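Local coordinates for protein putative isomerase YbhH (Escherichia coli, PDB 6OTV) that probably acts as an isomerase of the PrpF family, at residues 174-179 / 236-241; 100-105 / 132-137; 39-44 / 78-83. All blocks are in the same frame, centred on the assembly; numbering follows the deposited sequence. Where two conformers were deposited one is given.

Interaction 1 of 3, residues 174-179 / 236-241. With EDO (1,2-ethanediol), chain M.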
ATOM      1  N   VAL A 174      -6.322  -2.974 -16.957  1.00 61.28           N
ATOM      2  CA  VAL A 174      -7.719  -3.299 -16.692  1.00 56.80           C
ATOM      3  C   VAL A 174      -8.331  -4.009 -17.891  1.00 56.93           C
ATOM      4  O   VAL A 174      -9.041  -5.010 -17.742  1.00 48.22           O
ATOM      5  CB  VAL A 174      -8.506  -2.029 -16.320  1.00 49.75           C
ATOM      6  CG1 VAL A 174      -9.994  -2.330 -16.243  1.00 45.20           C
ATOM      7  CG2 VAL A 174      -8.002  -1.461 -15.001  1.00 51.68           C
ATOM      8  N   PHE A 175      -8.057  -3.511 -19.097  1.00 56.02           N
ATOM      9  CA  PHE A 175      -8.490  -4.143 -20.340  1.00 53.87           C
ATOM     10  C   PHE A 175      -7.251  -4.605 -21.094  1.00 60.63           C
ATOM     11  O   PHE A 175      -6.658  -3.830 -21.860  1.00 58.18           O
ATOM     12  CB  PHE A 175      -9.323  -3.175 -21.184  1.00 49.10           C
ATOM     13  CG  PHE A 175     -10.546  -2.669 -20.476  1.00 51.62           C
ATOM     14  CD1 PHE A 175     -11.701  -3.436 -20.423  1.00 48.31           C
ATOM     15  CD2 PHE A 175     -10.540  -1.432 -19.850  1.00 47.38           C
ATOM     16  CE1 PHE A 175     -12.826  -2.978 -19.761  1.00 40.61           C
ATOM     17  CE2 PHE A 175     -11.665  -0.965 -19.188  1.00 50.55           C
ATOM     18  CZ  PHE A 175     -12.810  -1.741 -19.144  1.00 39.17           C
ATOM     19  N   PRO A 176      -6.812  -5.853 -20.905  1.00 63.70           N
ATOM     20  CA  PRO A 176      -5.567  -6.302 -21.550  1.00 68.15           C
ATOM     21  C   PRO A 176      -5.608  -6.252 -23.066  1.00 71.61           C
ATOM     22  O   PRO A 176      -4.564  -6.047 -23.696  1.00 71.53           O
ATOM     23  CB  PRO A 176      -5.414  -7.742 -21.042  1.00 71.32           C
ATOM     24  CG  PRO A 176      -6.220  -7.797 -19.786  1.00 69.23           C
ATOM     25  CD  PRO A 176      -7.378  -6.876 -20.010  1.00 63.97           C
ATOM     26  N   THR A 177      -6.779  -6.437 -23.675  1.00 66.78           N
ATOM     27  CA  THR A 177      -6.909  -6.354 -25.124  1.00 62.32           C
ATOM     28  C   THR A 177      -6.977  -4.920 -25.631  1.00 67.05           C
ATOM     29  O   THR A 177      -7.120  -4.718 -26.841  1.00 71.47           O
ATOM     30  CB  THR A 177      -8.157  -7.108 -25.590  1.00 56.55           C
ATOM     31  OG1 THR A 177      -9.329  -6.398 -25.172  1.00 49.80           O
ATOM     32  CG2 THR A 177      -8.187  -8.511 -25.005  1.00 55.37           C
ATOM     33  N   ASP A 178      -6.889  -3.931 -24.739  1.00 67.85           N
ATOM     34  CA  ASP A 178      -7.013  -2.513 -25.071  1.00 69.75           C
ATOM     35  C   ASP A 178      -8.370  -2.175 -25.681  1.00 63.26           C
ATOM     36  O   ASP A 178      -8.520  -1.138 -26.336  1.00 66.24           O
ATOM     37  CB  ASP A 178      -5.883  -2.053 -26.002  1.00 81.46           C
ATOM     38  CG  ASP A 178      -4.508  -2.297 -25.412  1.00 89.61           C
ATOM     39  OD1 ASP A 178      -3.983  -3.418 -25.568  1.00 94.97           O
ATOM     40  OD2 ASP A 178      -3.956  -1.368 -24.786  1.00 93.22           O
ATOM     41  N   ASN A 179      -9.364  -3.037 -25.474  1.00 54.30           N
ATOM     42  CA  ASN A 179     -10.726  -2.803 -25.933  1.00 59.27           C
ATOM     43  C   ASN A 179     -11.698  -3.115 -24.805  1.00 59.59           C
ATOM     44  O   ASN A 179     -11.562  -4.135 -24.122  1.00 67.59           O
ATOM     45  CB  ASN A 179     -11.070  -3.662 -27.155  1.00 63.71           C
ATOM     46  CG  ASN A 179     -10.242  -3.307 -28.372  1.00 65.84           C
ATOM     47  OD1 ASN A 179      -9.929  -2.140 -28.607  1.00 72.61           O
ATOM     48  ND2 ASN A 179      -9.884  -4.316 -29.156  1.00 60.62           N
ATOM     49  N   LYS A 236      -5.562 -15.737 -25.171  1.00 83.47           N
ATOM     50  CA  LYS A 236      -4.495 -15.346 -26.085  1.00 88.13           C
ATOM     51  C   LYS A 236      -4.580 -13.867 -26.436  1.00 86.34           C
ATOM     52  O   LYS A 236      -3.552 -13.227 -26.684  1.00 94.56           O
ATOM     53  CB  LYS A 236      -4.545 -16.199 -27.354  1.00 84.21           C
ATOM     54  N   ALA A 237      -5.790 -13.305 -26.450  1.00 76.32           N
ATOM     55  CA  ALA A 237      -5.964 -11.895 -26.769  1.00 70.99           C
ATOM     56  C   ALA A 237      -5.613 -10.977 -25.606  1.00 72.41           C
ATOM     57  O   ALA A 237      -5.300  -9.804 -25.834  1.00 74.83           O
ATOM     58  CB  ALA A 237      -7.405 -11.632 -27.212  1.00 58.40           C
ATOM     59  N   MET A 238      -5.657 -11.478 -24.372  1.00 73.63           N
ATOM     60  CA  MET A 238      -5.368 -10.676 -23.191  1.00 75.18           C
ATOM     61  C   MET A 238      -3.906 -10.742 -22.771  1.00 77.16           C
ATOM     62  O   MET A 238      -3.594 -10.475 -21.604  1.00 71.64           O
ATOM     63  CB  MET A 238      -6.256 -11.112 -22.025  1.00 71.36           C
ATOM     64  CG  MET A 238      -7.698 -10.664 -22.132  1.00 76.27           C
ATOM     65  SD  MET A 238      -8.659 -11.325 -20.762  1.00 69.13           S
ATOM     66  CE  MET A 238      -8.131 -13.023 -20.839  1.00 68.62           C
ATOM     67  N   GLY A 239      -3.005 -11.090 -23.686  1.00 77.89           N
ATOM     68  CA  GLY A 239      -1.595 -11.146 -23.376  1.00 81.32           C
ATOM     69  C   GLY A 239      -1.114 -12.461 -22.809  1.00 83.72           C
ATOM     70  O   GLY A 239       0.069 -12.568 -22.457  1.00 91.11           O
ATOM     71  N   LEU A 240      -1.984 -13.455 -22.693  1.00 80.87           N
ATOM     72  CA  LEU A 240      -1.586 -14.787 -22.271  1.00 81.54           C
ATOM     73  C   LEU A 240      -1.474 -15.675 -23.513  1.00 82.00           C
ATOM     74  O   LEU A 240      -1.442 -15.180 -24.647  1.00 82.15           O
ATOM     75  CB  LEU A 240      -2.582 -15.334 -21.236  1.00 80.45           C
ATOM     76  CG  LEU A 240      -3.383 -14.403 -20.314  1.00 76.76           C
ATOM     77  CD1 LEU A 240      -4.235 -15.232 -19.357  1.00 73.99           C
ATOM     78  CD2 LEU A 240      -2.504 -13.428 -19.535  1.00 73.12           C
ATOM     79  N   GLY A 241      -1.419 -16.986 -23.316  1.00 82.64           N
ATOM     80  CA  GLY A 241      -1.331 -17.895 -24.443  1.00 92.40           C
ATOM     81  C   GLY A 241      -1.463 -19.344 -24.032  1.00 94.69           C
ATOM     82  O   GLY A 241      -0.837 -19.772 -23.059  1.00100.35           O
TER
HETATM   83  C1  EDO M 411      -6.388   0.387 -19.339  1.00 66.09           C
HETATM   84  O1  EDO M 411      -6.699  -0.984 -19.622  1.00 63.37           O
HETATM   85  C2  EDO M 411      -6.288   0.596 -17.832  1.00 65.38           C
HETATM   86  O2  EDO M 411      -5.293  -0.280 -17.287  1.00 60.71           O
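Pro176 and Met238 lie side by side with their side chains pointing the same way, and their CB atoms approach to 3.6 Å. The contact illustrates how a tight turn can close over the end of a helix by apolar packing: a type I beta turn from Phe175 to Asp178 rests on the residues where helix 221-237 gives way to loop, Met238 being the first to depart from helical geometry. Pro176 also presses CB against the backbone, 3.3 Å from Met238 O. Beside it the methyl of Thr177 does the touching. Its CG2 stands 3.3 Å from Ala237 O and 3.6 Å from Met238 CG, so that one methyl meets both the last helical carbonyl and the start of the methionine chain. A chi1 of 70° sets CG2 anti to the carbonyl carbon and directs the hydroxyl elsewhere: Thr177 OG1 is hydrogen-bonded to Asp182, whose other carboxylate oxygen takes Asn179 ND2. Asp182 probably helps to hold the rotation of Thr177.

The turn is closed internally by Asp178 N bonding to Phe175 O at 2.9 Å. Further out, strand 187-193 underlies both partners, Cys191 touching Thr177 and Met238 alike while Asp193 meets Pro176. At the start of the turn segment, a 1,2-ethanediol molecule, probably from the crystallisation liquor, bridges two successive backbone amides. Val174 N bonds to its O2 at 2.9 Å, and Phe175 N bonds to its O1 at 2.9 Å in a nearly straight line, 168° at the hydrogen.

Interaction 2 of 3, residues 100-105 / 132-137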
ATOM      1  N   VAL A 100      -8.996 -13.295   8.607  1.00 26.33           N
ATOM      2  CA  VAL A 100      -7.568 -13.042   8.794  1.00 30.71           C
ATOM      3  C   VAL A 100      -7.345 -11.913   9.793  1.00 32.50           C
ATOM      4  O   VAL A 100      -6.529 -12.031  10.718  1.00 29.01           O
ATOM      5  CB  VAL A 100      -6.896 -12.742   7.442  1.00 26.83           C
ATOM      6  CG1 VAL A 100      -5.457 -12.286   7.650  1.00 30.74           C
ATOM      7  CG2 VAL A 100      -6.941 -13.974   6.545  1.00 24.30           C
ATOM      8  N   GLY A 101      -8.070 -10.803   9.627  1.00 24.75           N
ATOM      9  CA  GLY A 101      -7.841  -9.642  10.475  1.00 24.93           C
ATOM     10  C   GLY A 101      -8.117  -9.920  11.940  1.00 33.39           C
ATOM     11  O   GLY A 101      -7.316  -9.575  12.814  1.00 30.76           O
ATOM     12  N   ALA A 102      -9.260 -10.549  12.230  1.00 33.07           N
ATOM     13  CA  ALA A 102      -9.593 -10.878  13.611  1.00 32.57           C
ATOM     14  C   ALA A 102      -8.606 -11.882  14.191  1.00 32.18           C
ATOM     15  O   ALA A 102      -8.254 -11.809  15.374  1.00 32.49           O
ATOM     16  CB  ALA A 102     -11.020 -11.420  13.695  1.00 26.60           C
ATOM     17  N   PHE A 103      -8.150 -12.831  13.372  1.00 32.46           N
ATOM     18  CA  PHE A 103      -7.172 -13.803  13.846  1.00 31.40           C
ATOM     19  C   PHE A 103      -5.840 -13.133  14.159  1.00 33.28           C
ATOM     20  O   PHE A 103      -5.181 -13.479  15.146  1.00 35.27           O
ATOM     21  CB  PHE A 103      -6.994 -14.910  12.806  1.00 33.92           C
ATOM     22  CG  PHE A 103      -6.006 -15.968  13.205  1.00 32.05           C
ATOM     23  CD1 PHE A 103      -6.395 -17.034  14.002  1.00 36.68           C
ATOM     24  CD2 PHE A 103      -4.690 -15.905  12.774  1.00 35.53           C
ATOM     25  CE1 PHE A 103      -5.485 -18.015  14.370  1.00 35.96           C
ATOM     26  CE2 PHE A 103      -3.776 -16.883  13.138  1.00 39.43           C
ATOM     27  CZ  PHE A 103      -4.177 -17.939  13.936  1.00 34.44           C
ATOM     28  N   ALA A 104      -5.431 -12.168  13.333  1.00 32.71           N
ATOM     29  CA  ALA A 104      -4.164 -11.485  13.567  1.00 32.44           C
ATOM     30  C   ALA A 104      -4.201 -10.676  14.857  1.00 37.69           C
ATOM     31  O   ALA A 104      -3.201 -10.603  15.580  1.00 31.38           O
ATOM     32  CB  ALA A 104      -3.826 -10.587  12.379  1.00 32.24           C
ATOM     33  N   ILE A 105      -5.349 -10.071  15.166  1.00 33.66           N
ATOM     34  CA  ILE A 105      -5.464  -9.282  16.389  1.00 27.18           C
ATOM     35  C   ILE A 105      -5.461 -10.187  17.615  1.00 35.17           C
ATOM     36  O   ILE A 105      -4.782  -9.904  18.609  1.00 35.28           O
ATOM     37  CB  ILE A 105      -6.723  -8.400  16.333  1.00 33.02           C
ATOM     38  CG1 ILE A 105      -6.634  -7.423  15.157  1.00 31.06           C
ATOM     39  CG2 ILE A 105      -6.904  -7.648  17.642  1.00 30.47           C
ATOM     40  CD1 ILE A 105      -7.949  -6.769  14.795  1.00 30.18           C
ATOM     41  N   ALA A 132      -8.702  -5.020   5.862  1.00 26.62           N
ATOM     42  CA  ALA A 132      -9.819  -5.519   6.648  1.00 29.14           C
ATOM     43  C   ALA A 132     -10.069  -4.568   7.810  1.00 33.97           C
ATOM     44  O   ALA A 132      -9.135  -4.195   8.526  1.00 39.73           O
ATOM     45  CB  ALA A 132      -9.547  -6.932   7.167  1.00 25.79           C
ATOM     46  N   ASP A 133     -11.325  -4.174   7.987  1.00 30.41           N
ATOM     47  CA  ASP A 133     -11.732  -3.306   9.084  1.00 34.26           C
ATOM     48  C   ASP A 133     -12.518  -4.150  10.079  1.00 27.78           C
ATOM     49  O   ASP A 133     -13.648  -4.567   9.796  1.00 29.27           O
ATOM     50  CB  ASP A 133     -12.546  -2.124   8.565  1.00 35.07           C
ATOM     51  CG  ASP A 133     -11.742  -1.248   7.621  1.00 36.00           C
ATOM     52  OD1 ASP A 133     -10.528  -1.072   7.864  1.00 35.76           O
ATOM     53  OD2 ASP A 133     -12.315  -0.748   6.631  1.00 38.35           O
ATOM     54  N   VAL A 134     -11.913  -4.405  11.233  1.00 28.55           N
ATOM     55  CA  VAL A 134     -12.441  -5.330  12.225  1.00 28.73           C
ATOM     56  C   VAL A 134     -13.098  -4.535  13.343  1.00 31.88           C
ATOM     57  O   VAL A 134     -12.520  -3.565  13.850  1.00 38.50           O
ATOM     58  CB  VAL A 134     -11.329  -6.235  12.780  1.00 29.24           C
ATOM     59  CG1 VAL A 134     -11.880  -7.170  13.844  1.00 31.87           C
ATOM     60  CG2 VAL A 134     -10.664  -7.013  11.647  1.00 28.46           C
ATOM     61  N   GLN A 135     -14.304  -4.942  13.727  1.00 32.39           N
ATOM     62  CA  GLN A 135     -14.973  -4.370  14.891  1.00 29.42           C
ATOM     63  C   GLN A 135     -14.179  -4.727  16.143  1.00 35.12           C
ATOM     64  O   GLN A 135     -14.095  -5.900  16.523  1.00 32.20           O
ATOM     65  CB  GLN A 135     -16.404  -4.888  14.984  1.00 33.43           C
ATOM     66  CG  GLN A 135     -17.263  -4.565  13.775  1.00 45.40           C
ATOM     67  CD  GLN A 135     -17.458  -3.076  13.587  1.00 58.28           C
ATOM     68  OE1 GLN A 135     -17.528  -2.320  14.557  1.00 67.55           O
ATOM     69  NE2 GLN A 135     -17.538  -2.642  12.335  1.00 61.68           N
ATOM     70  N   THR A 136     -13.584  -3.723  16.779  1.00 29.88           N
ATOM     71  CA  THR A 136     -12.809  -3.915  18.006  1.00 36.33           C
ATOM     72  C   THR A 136     -13.209  -2.864  19.036  1.00 40.03           C
ATOM     73  O   THR A 136     -12.443  -1.939  19.328  1.00 37.44           O
ATOM     74  CB  THR A 136     -11.308  -3.857  17.720  1.00 36.33           C
ATOM     75  OG1 THR A 136     -11.008  -2.681  16.956  1.00 28.68           O
ATOM     76  CG2 THR A 136     -10.856  -5.094  16.949  1.00 27.48           C
ATOM     77  N   PRO A 137     -14.408  -2.976  19.608  1.00 39.98           N
ATOM     78  CA  PRO A 137     -14.787  -2.053  20.686  1.00 44.09           C
ATOM     79  C   PRO A 137     -13.901  -2.259  21.906  1.00 50.43           C
ATOM     80  O   PRO A 137     -13.755  -3.377  22.406  1.00 54.84           O
ATOM     81  CB  PRO A 137     -16.250  -2.416  20.971  1.00 42.66           C
ATOM     82  CG  PRO A 137     -16.406  -3.808  20.462  1.00 41.56           C
ATOM     83  CD  PRO A 137     -15.495  -3.914  19.280  1.00 37.42           C
TER
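The torsions of Ile105 carry its CD1 to Val134: a chi1 of -61° places CG1 anti to the carbonyl carbon, and the extended chi2 sends CD1 out toward the strand. In Val134 a chi1 of 178° turns CG1 away from its own backbone N, beside Ala102 CB, and sets CG2 against Gly101 and Ala102. The pair belongs to a helix packed on strands. Helix 94-106 also touches strands 59-65, 73-80 and 116-123, consistent with the central helix that curved strands wrap around in each domain of the diaminopimelate epimerase fold.

Ile105 meets Val134 and Thr136 tip to tip. Its CD1 lies 4.0 Å from Val134 CB and an equal 4.0 Å from Thr136 CG2, so a single methyl spans two residues of segment 132-137. Both branches of Val134 reach Ala102: CG1 comes to 4.3 Å from Ala102 CB, whereas CG2 settles against the backbone itself, 3.8 Å from Ala102 N and 3.9 Å from Gly101 C. That approach depends on Gly101 having no side chain on the surface facing the strand. The axes of helix 100-105 and strand 132-135 pass 8.3 Å apart at an angle of 61°.

Second-shell residues complete the packing. Val141 touches both Ala102 and Ile105, Tyr143 reaches Ala102, and Thr117 lies against Ile105. The contact itself is apolar and buried, and the one hydroxyl at its margin is satisfied beyond the two segments: Thr136 turns its methyl to the isoleucine, while its OG1 is hydrogen-bonded to Thr117 OG1 and Thr113 O.

Interaction 3 of 3, residues 39-44 / 78-83. With PO4 (phosphate ion), chain J; ACT (acetate ion), chain G.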
ATOM      1  N   MET A  39      -7.068 -31.549   8.142  1.00 25.22           N
ATOM      2  CA  MET A  39      -8.416 -31.565   7.587  1.00 24.97           C
ATOM      3  C   MET A  39      -9.006 -32.961   7.474  1.00 35.53           C
ATOM      4  O   MET A  39     -10.232 -33.092   7.409  1.00 39.50           O
ATOM      5  CB  MET A  39      -8.418 -30.923   6.203  1.00 29.63           C
ATOM      6  CG  MET A  39      -8.045 -29.477   6.235  1.00 44.46           C
ATOM      7  SD  MET A  39      -9.143 -28.607   7.356  1.00 52.60           S
ATOM      8  CE  MET A  39      -7.970 -27.500   8.028  1.00 24.07           C
ATOM      9  N   GLY A  40      -8.175 -33.996   7.436  1.00 31.56           N
ATOM     10  CA  GLY A  40      -8.678 -35.321   7.143  1.00 32.53           C
ATOM     11  C   GLY A  40      -8.845 -35.564   5.662  1.00 32.69           C
ATOM     12  O   GLY A  40      -9.780 -36.265   5.251  1.00 34.31           O
ATOM     13  N   SER A  41      -7.964 -34.989   4.844  1.00 33.56           N
ATOM     14  CA  SER A  41      -8.021 -35.173   3.401  1.00 28.98           C
ATOM     15  C   SER A  41      -7.939 -36.649   3.033  1.00 32.74           C
ATOM     16  O   SER A  41      -7.180 -37.417   3.631  1.00 35.80           O
ATOM     17  CB  SER A  41      -6.881 -34.404   2.734  1.00 28.69           C
ATOM     18  OG  SER A  41      -6.870 -34.609   1.334  1.00 38.93           O
ATOM     19  N   GLY A  42      -8.731 -37.045   2.036  1.00 39.93           N
ATOM     20  CA  GLY A  42      -8.737 -38.403   1.529  1.00 34.74           C
ATOM     21  C   GLY A  42      -9.987 -39.194   1.847  1.00 34.01           C
ATOM     22  O   GLY A  42     -10.109 -40.333   1.385  1.00 44.25           O
ATOM     23  N   ASN A  43     -10.910 -38.640   2.625  1.00 40.62           N
ATOM     24  CA  ASN A  43     -12.159 -39.302   2.971  1.00 36.08           C
ATOM     25  C   ASN A  43     -13.308 -38.367   2.626  1.00 36.91           C
ATOM     26  O   ASN A  43     -13.222 -37.159   2.866  1.00 34.11           O
ATOM     27  CB  ASN A  43     -12.184 -39.677   4.460  1.00 31.39           C
ATOM     28  CG  ASN A  43     -13.511 -40.265   4.894  1.00 36.76           C
ATOM     29  OD1 ASN A  43     -14.392 -39.549   5.370  1.00 33.76           O
ATOM     30  ND2 ASN A  43     -13.658 -41.579   4.741  1.00 32.76           N
ATOM     31  N   ASP A  44     -14.376 -38.937   2.053  0.65 36.04           N
ATOM     32  CA  ASP A  44     -15.496 -38.127   1.579  0.65 37.22           C
ATOM     33  C   ASP A  44     -16.072 -37.250   2.682  0.65 35.22           C
ATOM     34  O   ASP A  44     -16.529 -36.134   2.413  0.65 35.99           O
ATOM     35  CB  ASP A  44     -16.592 -39.024   0.996  0.65 39.34           C
ATOM     36  CG  ASP A  44     -16.203 -39.635  -0.340  0.65 43.53           C
ATOM     37  OD1 ASP A  44     -15.099 -39.334  -0.840  0.65 41.43           O
ATOM     38  OD2 ASP A  44     -17.008 -40.419  -0.889  0.65 49.11           O
ATOM     39  N   ALA A  78      -4.774 -22.107   1.298  1.00 25.90           N
ATOM     40  CA  ALA A  78      -4.597 -23.451   0.767  1.00 33.50           C
ATOM     41  C   ALA A  78      -5.941 -24.159   0.748  1.00 34.51           C
ATOM     42  O   ALA A  78      -6.686 -24.111   1.732  1.00 37.01           O
ATOM     43  CB  ALA A  78      -3.586 -24.254   1.595  1.00 26.48           C
ATOM     44  N   GLN A  79      -6.251 -24.803  -0.373  1.00 34.72           N
ATOM     45  CA  GLN A  79      -7.430 -25.650  -0.500  1.00 29.04           C
ATOM     46  C   GLN A  79      -7.006 -27.095  -0.269  1.00 36.40           C
ATOM     47  O   GLN A  79      -6.153 -27.620  -0.994  1.00 32.81           O
ATOM     48  CB  GLN A  79      -8.075 -25.488  -1.879  1.00 27.09           C
ATOM     49  CG  GLN A  79      -9.363 -26.285  -2.080  1.00 27.24           C
ATOM     50  CD  GLN A  79     -10.549 -25.690  -1.339  1.00 33.26           C
ATOM     51  OE1 GLN A  79     -10.735 -24.473  -1.316  1.00 35.88           O
ATOM     52  NE2 GLN A  79     -11.356 -26.547  -0.725  1.00 34.85           N
ATOM     53  N   VAL A  80      -7.582 -27.731   0.744  1.00 26.38           N
ATOM     54  CA  VAL A  80      -7.273 -29.119   1.067  1.00 28.74           C
ATOM     55  C   VAL A  80      -8.346 -29.980   0.418  1.00 30.99           C
ATOM     56  O   VAL A  80      -9.512 -29.952   0.828  1.00 27.84           O
ATOM     57  CB  VAL A  80      -7.195 -29.350   2.582  1.00 34.28           C
ATOM     58  CG1 VAL A  80      -6.872 -30.804   2.884  1.00 29.33           C
ATOM     59  CG2 VAL A  80      -6.142 -28.439   3.198  1.00 27.97           C
ATOM     60  N   ILE A  81      -7.950 -30.734  -0.610  1.00 31.87           N
ATOM     61  CA  ILE A  81      -8.906 -31.525  -1.370  1.00 29.75           C
ATOM     62  C   ILE A  81      -9.523 -32.594  -0.471  1.00 36.95           C
ATOM     63  O   ILE A  81      -8.873 -33.129   0.438  1.00 32.11           O
ATOM     64  CB  ILE A  81      -8.218 -32.144  -2.599  1.00 39.42           C
ATOM     65  CG1 ILE A  81      -7.494 -31.054  -3.390  1.00 44.72           C
ATOM     66  CG2 ILE A  81      -9.224 -32.843  -3.491  1.00 29.92           C
ATOM     67  CD1 ILE A  81      -8.412 -29.929  -3.858  1.00 36.41           C
ATOM     68  N   VAL A  82     -10.797 -32.893  -0.715  1.00 35.95           N
ATOM     69  CA  VAL A  82     -11.540 -33.815   0.139  1.00 37.60           C
ATOM     70  C   VAL A  82     -11.367 -35.264  -0.301  1.00 38.99           C
ATOM     71  O   VAL A  82     -10.958 -36.118   0.493  1.00 38.26           O
ATOM     72  CB  VAL A  82     -13.036 -33.437   0.170  1.00 33.08           C
ATOM     73  CG1 VAL A  82     -13.830 -34.498   0.922  1.00 30.34           C
ATOM     74  CG2 VAL A  82     -13.230 -32.067   0.806  1.00 27.18           C
ATOM     75  N   HIS A  83     -11.660 -35.568  -1.565  0.50 36.90           N
ATOM     76  CA  HIS A  83     -11.711 -36.954  -2.018  0.50 39.79           C
ATOM     77  C   HIS A  83     -10.345 -37.529  -2.376  0.50 41.43           C
ATOM     78  O   HIS A  83     -10.260 -38.721  -2.684  0.50 42.97           O
ATOM     79  CB  HIS A  83     -12.668 -37.074  -3.209  0.50 37.37           C
ATOM     80  CG  HIS A  83     -14.066 -36.634  -2.898  0.50 41.21           C
ATOM     81  ND1 HIS A  83     -14.901 -37.343  -2.061  0.50 41.99           N
ATOM     82  CD2 HIS A  83     -14.771 -35.549  -3.301  0.50 43.19           C
ATOM     83  CE1 HIS A  83     -16.061 -36.717  -1.965  0.50 41.39           C
ATOM     84  NE2 HIS A  83     -16.008 -35.626  -2.708  0.50 42.22           N
TER
HETATM   85  P   PO4 J 408     -12.998 -32.030  -3.567  1.00 72.50           P
HETATM   86  O1  PO4 J 408     -12.682 -33.456  -3.188  1.00 71.16           O
HETATM   87  O2  PO4 J 408     -14.488 -31.800  -3.459  1.00 65.37           O
HETATM   88  O3  PO4 J 408     -12.271 -31.090  -2.635  1.00 67.85           O
HETATM   89  O4  PO4 J 408     -12.540 -31.784  -4.986  1.00 81.43           O
HETATM   90  C   ACT G 405     -16.969 -42.844   6.263  1.00 65.86           C
HETATM   91  O   ACT G 405     -16.719 -43.934   5.684  1.00 81.16           O
HETATM   92  OXT ACT G 405     -16.740 -41.671   5.868  1.00 72.69           O
HETATM   93  CH3 ACT G 405     -17.657 -42.987   7.653  1.00 53.06           C
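Ser41 and Gly42 each give a hydrogen bond to a carbonyl of the facing segment, fastening the turn after helix 28-39 to the chain at the end of strand 73-80. Ser41 OG donates to Ile81 O at 2.6 Å. Its chi1 of 177° directs the hydroxyl opposite the backbone N, and the oxygen arrives tilted 24° from the carbonyl plane. One residue on, Gly42 N donates to Val82 O at 2.9 Å from within a type II beta turn running from Gly40 to Asn43. Asp44 and His83 also come together, but both side chains are modelled in two conformations and their separation is implausibly short, so the detail is doubtful.

The amides of Val82 and His83 both point at a phosphate, probably from the crystallisation liquor. Val82 N bonds to its O3 at 3.0 Å, and His83 N to its O1 at 2.9 Å.

Packing secures the base of the turn, where helix 28-39 ends. Met39 and Val80 cross at about a right angle, with Met39 CB 3.7 Å from Val80 CG1, and the same methyl meets Ser41 CB at 3.6 Å. Val60 of the adjoining strand touches both Met39 and Val80. The turn thus holds two successive carbonyls, those of Ile81 and Val82, while the Val82 and His83 amides remain available to an anion, here the phosphate of the crystal.

Followed from the N terminus, the three contacts close their loops in series, and none nests within or crosses another. Interaction 3 comes first, joining the turn after helix 28-39 to the end of strand 73-80 and enclosing strand 59-65 and the first part of 73-80. Interaction 2 then brings helix 94-106 against strand 129-135, the antiparallel partner of 116-123. These two do not touch, their nearest atoms being about 10 Å apart, but both reach the same set of strands, in which 73-80 pairs with 116-123. Interaction 1 closes last, across 56 intervening residues, and ties the loop before strand 182-184 to helix 221-237; its centre lies about 37 Å from that of interaction 2, on the opposite side of the chain's centre.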